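Local structure of beta-fructofuranosidase (Bifidobacterium adolescentis, 6NOB) at residues L19-R23 / N149-F153; V73-G77 / P124-W128; F263-F267 / M341-S345; Y521-A527 / K623-A629; L526-A530 / T578-Q582. The protein probably hydrolyses terminal beta-D-fructofuranosides such as sucrose, releasing fructose. All blocks are in the same frame, centred on the assembly; numbering follows the deposited sequence.

Contact 1 of 5, residues L19-R23 / N149-F153; sequences LFAER and NPYGF
Phe20 and Tyr151 carry this contact, with Pro150 beside them. Phe20 lies on strand 16-23 of a small N-terminal unit of two antiparallel sheets. Pro150 and Tyr151 lie in the loop between strands 141-149 and 159-165. Those strands belong to the beta-propeller that forms the catalytic domain in family 32. The contact therefore joins the N-terminal unit to the propeller, and it is buried. No hydrogen bond crosses it.

Apolar packing comes first. The Phe20 side chain crosses both loop side chains at about a right angle. Phe20 CD2 touches Pro150 CG at 3.9 Å, and Phe20 CB lies 3.9 Å from Tyr151 CZ. Phe20 CG is anti to its carbonyl carbon (chi1 -66°), which brings the ring to the Pro150 side. His54 stacks on the Phe20 ring.

The Tyr151 ring also meets the strand backbone. Tyr151 CE1 is 3.7 Å from Phe20 C and 3.6 Å from Ala21 O. Glu22 N lies near the ring plane, at the edge. On the strand side, Glu22 makes weak, long ion pairs with Arg52 and Arg75.

The polar bonds hold the loop itself. Asn149 OD1 accepts from Tyr151 N at 3.1 Å, with the donor 65° out of the carbonyl plane. This is an Asx turn, and Asn149 ND2 binds Gly154 O. The turn probably helps to set the backbone from which the tyrosine ring reaches out. The Tyr151 hydroxyl sits at the edge of the Phe20 ring, in its plane, with Tyr151 OH 3.9 Å from Phe20 CD2.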
# COMPACT_ATOMS: atom_id res chain seq x y z
N LEU A 19 17.04 10.75 14.31
CA LEU A 19 17.76 9.49 14.25
C LEU A 19 16.93 8.39 14.90
O LEU A 19 16.46 8.56 16.02
CB LEU A 19 19.13 9.59 14.94
CG LEU A 19 20.05 10.72 14.48
CD1 LEU A 19 21.32 10.73 15.31
CD2 LEU A 19 20.39 10.59 13.00
N PHE A 20 16.76 7.28 14.19
CA PHE A 20 16.06 6.11 14.71
C PHE A 20 17.13 5.08 15.07
O PHE A 20 17.69 4.41 14.20
CB PHE A 20 15.06 5.57 13.69
CG PHE A 20 13.92 6.52 13.42
CD1 PHE A 20 14.09 7.59 12.56
CD2 PHE A 20 12.70 6.34 14.04
CE1 PHE A 20 13.04 8.47 12.31
CE2 PHE A 20 11.65 7.21 13.79
CZ PHE A 20 11.83 8.28 12.93
N ALA A 21 17.42 4.96 16.36
CA ALA A 21 18.56 4.21 16.86
C ALA A 21 18.13 2.95 17.58
O ALA A 21 17.09 2.91 18.24
CB ALA A 21 19.41 5.08 17.79
N GLU A 22 18.96 1.92 17.47
CA GLU A 22 18.76 0.64 18.13
C GLU A 22 19.89 0.42 19.12
O GLU A 22 21.06 0.60 18.78
CB GLU A 22 18.72 -0.51 17.11
CG GLU A 22 18.22 -1.83 17.66
CD GLU A 22 17.97 -2.85 16.56
OE1 GLU A 22 17.98 -2.46 15.37
OE2 GLU A 22 17.78 -4.04 16.88
N ARG A 23 19.53 0.06 20.35
CA ARG A 23 20.55 -0.25 21.35
C ARG A 23 21.36 -1.46 20.92
O ARG A 23 20.80 -2.51 20.59
CB ARG A 23 19.90 -0.49 22.72
CG ARG A 23 20.90 -0.73 23.83
CD ARG A 23 20.21 -1.03 25.15
NE ARG A 23 19.40 0.09 25.63
CZ ARG A 23 19.88 1.13 26.31
NH1 ARG A 23 21.17 1.19 26.60
NH2 ARG A 23 19.07 2.10 26.70
N ASN A 149 8.48 0.44 8.85
CA ASN A 149 9.43 -0.00 9.87
C ASN A 149 10.80 0.56 9.52
O ASN A 149 11.45 0.07 8.58
CB ASN A 149 9.50 -1.53 9.95
CG ASN A 149 10.72 -2.02 10.71
OD1 ASN A 149 11.14 -1.41 11.70
ND2 ASN A 149 11.30 -3.13 10.25
N PRO A 150 11.29 1.57 10.24
CA PRO A 150 12.58 2.18 9.90
C PRO A 150 13.80 1.44 10.43
O PRO A 150 14.91 1.95 10.28
CB PRO A 150 12.47 3.57 10.55
CG PRO A 150 11.63 3.33 11.76
CD PRO A 150 10.65 2.25 11.38
N TYR A 151 13.64 0.26 11.03
CA TYR A 151 14.75 -0.43 11.67
C TYR A 151 15.25 -1.65 10.92
O TYR A 151 16.26 -2.23 11.33
CB TYR A 151 14.36 -0.85 13.10
CG TYR A 151 14.14 0.32 14.03
CD1 TYR A 151 15.21 0.95 14.64
CD2 TYR A 151 12.85 0.79 14.28
CE1 TYR A 151 15.01 2.02 15.49
CE2 TYR A 151 12.64 1.86 15.12
CZ TYR A 151 13.72 2.47 15.73
OH TYR A 151 13.52 3.54 16.57
N GLY A 152 14.60 -2.06 9.84
CA GLY A 152 15.03 -3.27 9.17
C GLY A 152 14.36 -3.44 7.82
O GLY A 152 13.61 -2.58 7.35
N PHE A 153 14.64 -4.60 7.21
CA PHE A 153 14.15 -4.93 5.88
C PHE A 153 12.82 -5.67 5.90
O PHE A 153 12.16 -5.74 4.85
CB PHE A 153 15.20 -5.78 5.15
CG PHE A 153 15.05 -5.77 3.65
CD1 PHE A 153 15.44 -4.66 2.91
CD2 PHE A 153 14.54 -6.88 2.98
CE1 PHE A 153 15.31 -4.66 1.53
CE2 PHE A 153 14.41 -6.88 1.61
CZ PHE A 153 14.80 -5.77 0.88

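Contact 2 of 5, residues V73-G77 / P124-W128; sequences VVRFG and PFARW
Phe125 meets Phe76 at the start of this contact. Phe76 CZ reaches the edge of the Phe125 ring, 4.1 Å from Phe125 CD2, and the two side chains cross at about a right angle. Ala126 follows. Ala126 O lies 3.9 Å from Phe76 CE1. Ala126 CB sits over the centre of the Arg127 guanidinium, 3.5 Å above the plane.

Arg127 makes the one hydrogen bond across. Arg127 NH1 donates to Arg75 O at 2.7 Å, nearly along the C=O axis, but the angle at hydrogen is only 134°. The chain is bent at chi2 (-68°) and chi3 (90°), which brings the guanidinium round to that carbonyl. On the way Arg127 CG packs 3.6 Å from Phe76 CD1. NH2 forms a salt bridge with Asp99. A leucine here would probably leave Arg75 O without this donor and Asp99 without its positive mate. Arg75 turns its own charged end elsewhere, to Asn96. Trp128 then begins the WMNDPN motif, whose aspartate is the nucleophile in family 32.

Strand 72-80 runs between strands 16-23 and 91-92 of the N-terminal unit. Tyr92 of the latter meets the Phe76 ring edge-to-face and also touches Phe125. Phe125 packs on Ile111 and Tyr112 of helix 108-112, while the Arg127 backbone pairs with Asn469 of strand 468-481.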
# COMPACT_ATOMS: atom_id res chain seq x y z
N VAL A 73 23.14 1.97 17.34
CA VAL A 73 23.34 1.97 15.90
C VAL A 73 22.10 2.59 15.25
O VAL A 73 20.97 2.27 15.63
CB VAL A 73 23.61 0.55 15.36
CG1 VAL A 73 22.53 -0.42 15.82
CG2 VAL A 73 23.70 0.56 13.84
N VAL A 74 22.32 3.49 14.30
CA VAL A 74 21.23 4.20 13.63
C VAL A 74 20.86 3.44 12.36
O VAL A 74 21.73 3.04 11.59
CB VAL A 74 21.64 5.65 13.32
CG1 VAL A 74 20.51 6.37 12.60
CG2 VAL A 74 22.01 6.38 14.61
N ARG A 75 19.56 3.25 12.15
CA ARG A 75 19.05 2.58 10.96
C ARG A 75 18.37 3.52 9.98
O ARG A 75 18.17 3.14 8.82
CB ARG A 75 18.05 1.48 11.35
CG ARG A 75 18.61 0.46 12.32
CD ARG A 75 19.79 -0.28 11.73
NE ARG A 75 20.28 -1.32 12.63
CZ ARG A 75 21.44 -1.95 12.49
NH1 ARG A 75 22.24 -1.65 11.47
NH2 ARG A 75 21.80 -2.88 13.36
N PHE A 76 18.02 4.73 10.41
CA PHE A 76 17.19 5.63 9.63
C PHE A 76 17.34 7.03 10.21
O PHE A 76 17.36 7.20 11.43
CB PHE A 76 15.72 5.18 9.67
CG PHE A 76 14.88 5.68 8.53
CD1 PHE A 76 14.91 5.04 7.30
CD2 PHE A 76 14.04 6.77 8.69
CE1 PHE A 76 14.13 5.49 6.25
CE2 PHE A 76 13.26 7.23 7.65
CZ PHE A 76 13.30 6.58 6.42
N GLY A 77 17.47 8.02 9.33
CA GLY A 77 17.66 9.38 9.79
C GLY A 77 17.34 10.39 8.71
O GLY A 77 17.31 10.07 7.52
N PRO A 124 10.09 4.25 -0.00
CA PRO A 124 10.83 5.02 1.00
C PRO A 124 12.31 5.04 0.67
O PRO A 124 12.79 4.33 -0.22
CB PRO A 124 10.55 4.27 2.31
CG PRO A 124 10.28 2.87 1.87
CD PRO A 124 9.58 2.98 0.55
N PHE A 125 13.05 5.88 1.40
CA PHE A 125 14.50 5.94 1.23
C PHE A 125 15.12 4.56 1.34
O PHE A 125 15.92 4.15 0.49
CB PHE A 125 15.12 6.88 2.27
CG PHE A 125 14.70 8.32 2.12
CD1 PHE A 125 14.87 8.98 0.92
CD2 PHE A 125 14.16 9.00 3.19
CE1 PHE A 125 14.50 10.31 0.79
CE2 PHE A 125 13.78 10.33 3.07
CZ PHE A 125 13.95 10.98 1.87
N ALA A 126 14.75 3.83 2.39
CA ALA A 126 15.24 2.48 2.64
C ALA A 126 14.29 1.83 3.64
O ALA A 126 13.24 2.39 3.97
CB ALA A 126 16.68 2.51 3.15
N ARG A 127 14.66 0.64 4.12
CA ARG A 127 13.91 -0.11 5.12
C ARG A 127 12.55 -0.56 4.58
O ARG A 127 12.37 -0.66 3.37
CB ARG A 127 13.74 0.72 6.40
CG ARG A 127 15.02 1.43 6.88
CD ARG A 127 16.08 0.45 7.38
NE ARG A 127 16.98 -0.00 6.31
CZ ARG A 127 18.06 0.66 5.91
NH1 ARG A 127 18.38 1.82 6.47
NH2 ARG A 127 18.82 0.17 4.94
N TRP A 128 11.60 -0.85 5.47
CA TRP A 128 10.38 -1.56 5.13
C TRP A 128 9.18 -0.63 5.07
O TRP A 128 9.04 0.28 5.90
CB TRP A 128 10.10 -2.68 6.14
CG TRP A 128 8.70 -3.25 6.08
CD1 TRP A 128 7.57 -2.72 6.64
CD2 TRP A 128 8.30 -4.47 5.44
NE1 TRP A 128 6.49 -3.52 6.38
CE2 TRP A 128 6.91 -4.60 5.65
CE3 TRP A 128 8.97 -5.45 4.72
CZ2 TRP A 128 6.18 -5.69 5.15
CZ3 TRP A 128 8.25 -6.53 4.23
CH2 TRP A 128 6.87 -6.64 4.45

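Contact 3 of 5, residues F263-F267 / M341-S345; sequences FGYDF and MTLFS
Phe267 and Thr342 bring the two backbones closest, yet their CA atoms are 8.8 Å apart, so the loop 263-267 and the strand 341-345 meet through side chains alone. Four side chains take part, and all are buried.

Phe263 and Thr342 come from opposite directions. The methyl CG2 of Thr342 lies 3.6 Å from Phe263 CZ. Thr342 OG1 stands between its backbone N and carbonyl carbon (chi1 37°). This leaves CG2 to Phe263 and puts the hydroxyl in the plane of the Phe267 ring, at its edge, with Thr342 OG1 4.0 Å from Phe267 CE1. The hydroxyl has a hydrogen-bond partner in Thr290 OG1.

Strand 337-347 lies between strands 285-295 and 357-365 in one sheet, with strand 268-273, which follows directly on the loop, at one edge. These four antiparallel strands are consistent with a blade of the family 32 beta-propeller. The loop thus packs on its own blade. It leads into the RDP motif, which begins at Arg268. In this family the aspartate of that motif is the transition-state stabiliser. Phe267 N is held by Glu236 and its O by Gln238.

Phe344 completes the group. Its ring and that of Phe267 are inclined at 63°, with centroids 6.0 Å apart. Phe344 CE1 comes 3.8 Å from Phe267 CE1 and lies at the edge of the Phe267 ring. Phe263 CE2 comes up to the edge of the Phe344 ring, 4.0 Å from Phe344 CZ. Tyr358 packs edge-to-face with Phe263 and also meets the Phe344 ring.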
# COMPACT_ATOMS: atom_id res chain seq x y z
N PHE A 263 -16.77 -10.71 18.04
CA PHE A 263 -15.84 -10.13 17.07
C PHE A 263 -14.54 -10.92 17.09
O PHE A 263 -14.06 -11.33 18.15
CB PHE A 263 -15.55 -8.67 17.42
CG PHE A 263 -16.52 -7.68 16.83
CD1 PHE A 263 -17.88 -7.83 17.00
CD2 PHE A 263 -16.06 -6.56 16.14
CE1 PHE A 263 -18.77 -6.91 16.47
CE2 PHE A 263 -16.94 -5.64 15.61
CZ PHE A 263 -18.30 -5.81 15.78
N GLY A 264 -13.97 -11.15 15.91
CA GLY A 264 -12.62 -11.66 15.86
C GLY A 264 -11.65 -10.69 16.50
O GLY A 264 -11.84 -9.48 16.49
N TYR A 265 -10.59 -11.25 17.11
CA TYR A 265 -9.54 -10.40 17.66
C TYR A 265 -8.93 -9.52 16.58
O TYR A 265 -8.53 -8.38 16.85
CB TYR A 265 -8.47 -11.25 18.34
CG TYR A 265 -8.95 -11.90 19.62
CD1 TYR A 265 -9.62 -11.16 20.59
CD2 TYR A 265 -8.72 -13.25 19.86
CE1 TYR A 265 -10.05 -11.75 21.76
CE2 TYR A 265 -9.16 -13.84 21.03
CZ TYR A 265 -9.82 -13.09 21.98
OH TYR A 265 -10.25 -13.68 23.14
N ASP A 266 -8.84 -10.03 15.35
CA ASP A 266 -8.50 -9.20 14.20
C ASP A 266 -9.64 -8.22 13.93
O ASP A 266 -10.75 -8.64 13.57
CB ASP A 266 -8.24 -10.08 12.98
CG ASP A 266 -7.13 -11.09 13.20
OD1 ASP A 266 -5.96 -10.67 13.27
OD2 ASP A 266 -7.44 -12.30 13.31
N PHE A 267 -9.36 -6.93 14.10
CA PHE A 267 -10.39 -5.90 14.02
C PHE A 267 -9.72 -4.58 13.70
O PHE A 267 -9.40 -3.80 14.60
CB PHE A 267 -11.17 -5.85 15.35
CG PHE A 267 -12.10 -4.67 15.48
CD1 PHE A 267 -13.20 -4.54 14.65
CD2 PHE A 267 -11.90 -3.72 16.47
CE1 PHE A 267 -14.06 -3.46 14.78
CE2 PHE A 267 -12.76 -2.65 16.61
CZ PHE A 267 -13.84 -2.52 15.77
N MET A 341 -17.16 -7.24 7.05
CA MET A 341 -16.90 -5.81 7.17
C MET A 341 -17.90 -5.25 8.17
O MET A 341 -19.07 -5.03 7.83
CB MET A 341 -17.02 -5.11 5.83
CG MET A 341 -15.86 -5.35 4.90
SD MET A 341 -15.97 -4.27 3.46
CE MET A 341 -14.76 -5.05 2.40
N THR A 342 -17.45 -5.01 9.39
CA THR A 342 -18.32 -4.47 10.42
C THR A 342 -18.46 -2.97 10.25
O THR A 342 -17.46 -2.25 10.18
CB THR A 342 -17.78 -4.82 11.81
OG1 THR A 342 -16.35 -4.77 11.79
CG2 THR A 342 -18.24 -6.22 12.21
N LEU A 343 -19.70 -2.50 10.18
CA LEU A 343 -20.01 -1.11 9.88
C LEU A 343 -20.33 -0.35 11.16
O LEU A 343 -21.05 -0.85 12.04
CB LEU A 343 -21.19 -1.02 8.91
CG LEU A 343 -21.50 0.36 8.32
CD1 LEU A 343 -20.35 0.85 7.47
CD2 LEU A 343 -22.78 0.31 7.51
N PHE A 344 -19.78 0.86 11.27
CA PHE A 344 -20.04 1.77 12.37
C PHE A 344 -20.40 3.15 11.82
O PHE A 344 -19.99 3.51 10.72
CB PHE A 344 -18.83 1.91 13.31
CG PHE A 344 -18.41 0.62 13.96
CD1 PHE A 344 -17.58 -0.27 13.29
CD2 PHE A 344 -18.83 0.31 15.24
CE1 PHE A 344 -17.19 -1.45 13.89
CE2 PHE A 344 -18.44 -0.87 15.85
CZ PHE A 344 -17.62 -1.75 15.17
N SER A 345 -21.15 3.92 12.61
CA SER A 345 -21.52 5.27 12.20
C SER A 345 -21.47 6.21 13.40
O SER A 345 -21.72 5.80 14.54
CB SER A 345 -22.91 5.33 11.57
OG SER A 345 -23.91 4.94 12.49

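Contact 4 of 5, residues Y521-A527 / K623-A629; sequences YANVHLA and KIDAVDA
Asp628 OD2 is gripped by a water, which donates to it at 2.7 Å, and by Arg630 through a salt bridge. The same water donates to Tyr521 OH and accepts from Asn523 ND2, so it ties both strands. Further partners hold the group: Arg501 for Asp628 OD1, Glu584 for Tyr521 OH and Gln582 for Asn523 OD1. Asn523 and Asp628 face each other as a hydrogen-bonded pair, with Asn523 CB 3.9 Å from Asp628 CB. Both have CG anti to the backbone N (chi1 -177° and 175°), and both side chains rise on the water's side.

The strands run antiparallel. Asn523 N donates to Asp628 O at 2.7 Å. Asp628 N returns a bond to Asn523 O at 2.8 Å. Asp625 and Ala626 both face His525, a classic beta bulge: Asp625 N binds His525 O at 2.8 Å, while His525 N binds Ala626 O at 3.1 Å.

The other face is apolar. Val524 CG1 touches Ile624 CG2 at 4.2 Å, and Leu526 lies alongside Ile624. Val524, Ile624 and Val627 pack on Ile618 of strand 614-620 in the facing sheet. Two such facing antiparallel sheets make the C-terminal beta-sandwich of family 32.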
# COMPACT_ATOMS: atom_id res chain seq x y z
N TYR A 521 6.43 2.26 -21.49
CA TYR A 521 4.98 2.15 -21.58
C TYR A 521 4.64 1.61 -22.96
O TYR A 521 5.30 1.95 -23.95
CB TYR A 521 4.32 3.52 -21.35
CG TYR A 521 2.92 3.67 -21.92
CD1 TYR A 521 2.73 4.13 -23.22
CD2 TYR A 521 1.80 3.36 -21.16
CE1 TYR A 521 1.46 4.27 -23.75
CE2 TYR A 521 0.53 3.51 -21.68
CZ TYR A 521 0.37 3.96 -22.97
OH TYR A 521 -0.90 4.09 -23.49
N ALA A 522 3.61 0.76 -23.04
CA ALA A 522 3.20 0.21 -24.33
C ALA A 522 1.68 0.15 -24.42
O ALA A 522 1.02 -0.31 -23.49
CB ALA A 522 3.79 -1.18 -24.56
N ASN A 523 1.14 0.61 -25.55
CA ASN A 523 -0.28 0.53 -25.86
C ASN A 523 -0.43 -0.27 -27.15
O ASN A 523 -0.04 0.21 -28.22
CB ASN A 523 -0.89 1.93 -26.00
CG ASN A 523 -2.38 1.90 -26.25
OD1 ASN A 523 -3.03 0.86 -26.13
ND2 ASN A 523 -2.94 3.05 -26.61
N VAL A 524 -0.99 -1.47 -27.05
CA VAL A 524 -1.10 -2.39 -28.17
C VAL A 524 -2.58 -2.63 -28.46
O VAL A 524 -3.36 -2.89 -27.54
CB VAL A 524 -0.38 -3.72 -27.88
CG1 VAL A 524 -0.45 -4.64 -29.10
CG2 VAL A 524 1.06 -3.47 -27.48
N HIS A 525 -2.95 -2.56 -29.74
CA HIS A 525 -4.31 -2.79 -30.19
C HIS A 525 -4.35 -4.05 -31.03
O HIS A 525 -3.68 -4.13 -32.07
CB HIS A 525 -4.83 -1.60 -30.99
CG HIS A 525 -5.21 -0.42 -30.14
ND1 HIS A 525 -6.36 -0.39 -29.39
CD2 HIS A 525 -4.57 0.75 -29.91
CE1 HIS A 525 -6.43 0.76 -28.74
NE2 HIS A 525 -5.35 1.47 -29.04
N LEU A 526 -5.14 -5.03 -30.59
CA LEU A 526 -5.30 -6.29 -31.30
C LEU A 526 -6.61 -6.29 -32.07
O LEU A 526 -7.61 -5.73 -31.60
CB LEU A 526 -5.26 -7.47 -30.32
CG LEU A 526 -4.00 -7.58 -29.46
CD1 LEU A 526 -4.19 -8.62 -28.37
CD2 LEU A 526 -2.79 -7.91 -30.31
N ALA A 527 -6.60 -6.91 -33.24
CA ALA A 527 -7.75 -6.90 -34.14
C ALA A 527 -8.67 -8.10 -33.99
O ALA A 527 -9.74 -8.12 -34.60
CB ALA A 527 -7.27 -6.82 -35.60
N LYS A 623 -3.97 -10.40 -36.24
CA LYS A 623 -3.43 -9.14 -36.72
C LYS A 623 -3.23 -8.17 -35.56
O LYS A 623 -4.07 -8.09 -34.66
CB LYS A 623 -4.34 -8.51 -37.78
CG LYS A 623 -3.77 -7.23 -38.38
CD LYS A 623 -4.86 -6.25 -38.76
CE LYS A 623 -4.32 -5.08 -39.58
NZ LYS A 623 -5.28 -4.63 -40.63
N ILE A 624 -2.11 -7.45 -35.60
CA ILE A 624 -1.84 -6.36 -34.67
C ILE A 624 -2.17 -5.06 -35.38
O ILE A 624 -1.60 -4.75 -36.43
CB ILE A 624 -0.38 -6.37 -34.19
CG1 ILE A 624 -0.07 -7.67 -33.44
CG2 ILE A 624 -0.09 -5.17 -33.30
CD1 ILE A 624 1.35 -8.15 -33.59
N ASP A 625 -3.11 -4.29 -34.81
CA ASP A 625 -3.56 -3.06 -35.47
C ASP A 625 -2.56 -1.93 -35.28
O ASP A 625 -2.22 -1.23 -36.24
CB ASP A 625 -4.94 -2.65 -34.94
CG ASP A 625 -6.07 -3.35 -35.68
OD1 ASP A 625 -5.89 -3.73 -36.85
OD2 ASP A 625 -7.16 -3.50 -35.08
N ALA A 626 -2.07 -1.73 -34.06
CA ALA A 626 -1.18 -0.61 -33.78
C ALA A 626 -0.35 -0.90 -32.54
O ALA A 626 -0.75 -1.69 -31.68
CB ALA A 626 -1.98 0.69 -33.59
N VAL A 627 0.81 -0.25 -32.47
CA VAL A 627 1.72 -0.36 -31.33
C VAL A 627 2.21 1.04 -30.98
O VAL A 627 2.83 1.71 -31.82
CB VAL A 627 2.91 -1.29 -31.61
CG1 VAL A 627 3.96 -1.17 -30.52
CG2 VAL A 627 2.44 -2.73 -31.74
N ASP A 628 1.93 1.48 -29.76
CA ASP A 628 2.36 2.79 -29.25
C ASP A 628 3.25 2.52 -28.04
O ASP A 628 2.74 2.26 -26.94
CB ASP A 628 1.15 3.66 -28.90
CG ASP A 628 1.54 4.98 -28.24
OD1 ASP A 628 2.73 5.34 -28.25
OD2 ASP A 628 0.63 5.67 -27.73
N ALA A 629 4.56 2.56 -28.23
CA ALA A 629 5.53 2.29 -27.18
C ALA A 629 6.32 3.55 -26.89
O ALA A 629 6.75 4.25 -27.81
CB ALA A 629 6.47 1.15 -27.57
O HOH W 1 -1.44 5.67 -26.07

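Contact 5 of 5, residues L526-A530 / T578-Q582; sequences LADDA and TDVRQ
Arg581 lays its guanidinium over the peptide between Asp528 and Asp529. Arg581 NH2 is 3.1 Å from Asp528 O, but the angle is too poor for a hydrogen bond. Arg581 NH2 instead makes a salt bridge in plane to Asp529 OD1 at 3.0 Å, using the anti lone pair, with 167° at hydrogen. Arg581 NH2 also donates to Val580 O at 2.8 Å, from above the carbonyl plane. Arg581 NH1 forms a salt bridge with Asp579 OD1 at 3.3 Å, its hydrogen bond weak. The three residues form a salt-bridge network.

The two carboxylates come close, with Asp529 OD1 3.6 Å from Asp579 OD1. The guanidinium probably offsets this repulsion. A methionine in place of Arg581 would probably leave the two carboxylates facing each other without this shared positive charge. Two waters help join the loops. One donates to Asp529 OD2 and accepts from Asp579 N. The other donates to Asp529 OD1 at 2.6 Å and accepts from Val580 N. Asp528 OD1 accepts from Ala530 N, an Asx turn.

Leu526 N donates to Arg581 O at 2.6 Å, nearly straight. This bond lies where strand 519-526 ends and its sheet neighbour 582-588 begins. Beyond it the loop 526-530 crosses to strand 532-540 of the other sheet, and Arg554 of strand 547-555 binds Val580 O and Ala530 O.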
# COMPACT_ATOMS: atom_id res chain seq x y z
N LEU A 526 -5.14 -5.03 -30.59
CA LEU A 526 -5.30 -6.29 -31.30
C LEU A 526 -6.61 -6.29 -32.07
O LEU A 526 -7.61 -5.73 -31.60
CB LEU A 526 -5.26 -7.47 -30.32
CG LEU A 526 -4.00 -7.58 -29.46
CD1 LEU A 526 -4.19 -8.62 -28.37
CD2 LEU A 526 -2.79 -7.91 -30.31
N ALA A 527 -6.60 -6.91 -33.24
CA ALA A 527 -7.75 -6.90 -34.14
C ALA A 527 -8.67 -8.10 -33.99
O ALA A 527 -9.74 -8.12 -34.60
CB ALA A 527 -7.27 -6.82 -35.60
N ASP A 528 -8.28 -9.09 -33.19
CA ASP A 528 -9.03 -10.34 -33.13
C ASP A 528 -8.76 -11.02 -31.79
O ASP A 528 -8.12 -10.44 -30.90
CB ASP A 528 -8.65 -11.25 -34.31
CG ASP A 528 -7.15 -11.31 -34.53
OD1 ASP A 528 -6.43 -11.73 -33.60
OD2 ASP A 528 -6.70 -10.92 -35.63
N ASP A 529 -9.23 -12.25 -31.65
CA ASP A 529 -9.07 -13.04 -30.43
C ASP A 529 -8.08 -14.18 -30.61
O ASP A 529 -8.13 -15.16 -29.86
CB ASP A 529 -10.43 -13.58 -29.98
CG ASP A 529 -10.50 -13.76 -28.48
OD1 ASP A 529 -10.42 -12.75 -27.76
OD2 ASP A 529 -10.64 -14.92 -28.02
N ALA A 530 -7.16 -14.06 -31.57
CA ALA A 530 -6.24 -15.13 -31.89
C ALA A 530 -5.15 -15.25 -30.82
O ALA A 530 -4.94 -14.36 -30.00
CB ALA A 530 -5.61 -14.91 -33.26
N THR A 578 -12.87 -12.06 -21.43
CA THR A 578 -12.74 -12.51 -22.81
C THR A 578 -12.59 -11.31 -23.73
O THR A 578 -12.84 -10.16 -23.36
CB THR A 578 -13.95 -13.35 -23.23
OG1 THR A 578 -15.15 -12.65 -22.89
CG2 THR A 578 -13.94 -14.69 -22.51
N ASP A 579 -12.17 -11.60 -24.97
CA ASP A 579 -12.13 -10.61 -26.05
C ASP A 579 -11.26 -9.40 -25.68
O ASP A 579 -11.71 -8.25 -25.70
CB ASP A 579 -13.55 -10.18 -26.43
CG ASP A 579 -14.38 -11.34 -26.97
OD1 ASP A 579 -13.95 -11.96 -27.97
OD2 ASP A 579 -15.44 -11.62 -26.38
N VAL A 580 -10.01 -9.69 -25.34
CA VAL A 580 -9.04 -8.62 -25.10
C VAL A 580 -8.63 -8.02 -26.44
O VAL A 580 -8.23 -8.74 -27.37
CB VAL A 580 -7.82 -9.15 -24.34
CG1 VAL A 580 -6.77 -8.06 -24.18
CG2 VAL A 580 -8.24 -9.70 -22.98
N ARG A 581 -8.74 -6.70 -26.56
CA ARG A 581 -8.38 -6.03 -27.81
C ARG A 581 -7.36 -4.93 -27.57
O ARG A 581 -6.57 -4.61 -28.47
CB ARG A 581 -9.63 -5.46 -28.48
CG ARG A 581 -10.63 -6.51 -28.93
CD ARG A 581 -10.03 -7.43 -29.98
NE ARG A 581 -10.99 -8.46 -30.39
CZ ARG A 581 -11.12 -9.64 -29.79
NH1 ARG A 581 -12.02 -10.51 -30.24
NH2 ARG A 581 -10.36 -9.95 -28.76
N GLN A 582 -7.36 -4.33 -26.38
CA GLN A 582 -6.38 -3.32 -26.01
C GLN A 582 -5.55 -3.83 -24.84
O GLN A 582 -6.10 -4.28 -23.83
CB GLN A 582 -7.05 -2.00 -25.64
CG GLN A 582 -6.04 -0.89 -25.35
CD GLN A 582 -6.69 0.45 -25.06
OE1 GLN A 582 -7.89 0.53 -24.78
NE2 GLN A 582 -5.90 1.51 -25.13
O HOH W 2 -11.73 -14.58 -25.54
O HOH W 3 -9.11 -12.17 -25.59

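In the fold
Contacts 1, 2 and 3 are buried, contact 4 is partly buried, and contact 5 lies at the surface. Contacts 1 and 2 join the same two units, through neighbouring strands 16-23 and 72-80 of one sheet, and the centres of the two contacts are about 6 Å apart. Contact 3 lies within the propeller, about 32 Å from contact 1 between centres. Contacts 4 and 5 share Leu526 and Ala527 in the C-terminal sandwich. Aromatic rings dominate the three buried contacts, and contact 2 adds one arginine bond. Backbone pairing rules contact 4. In contact 5 charges and waters do most of the work. Asp528 links the last two by accepting from Lys623 N.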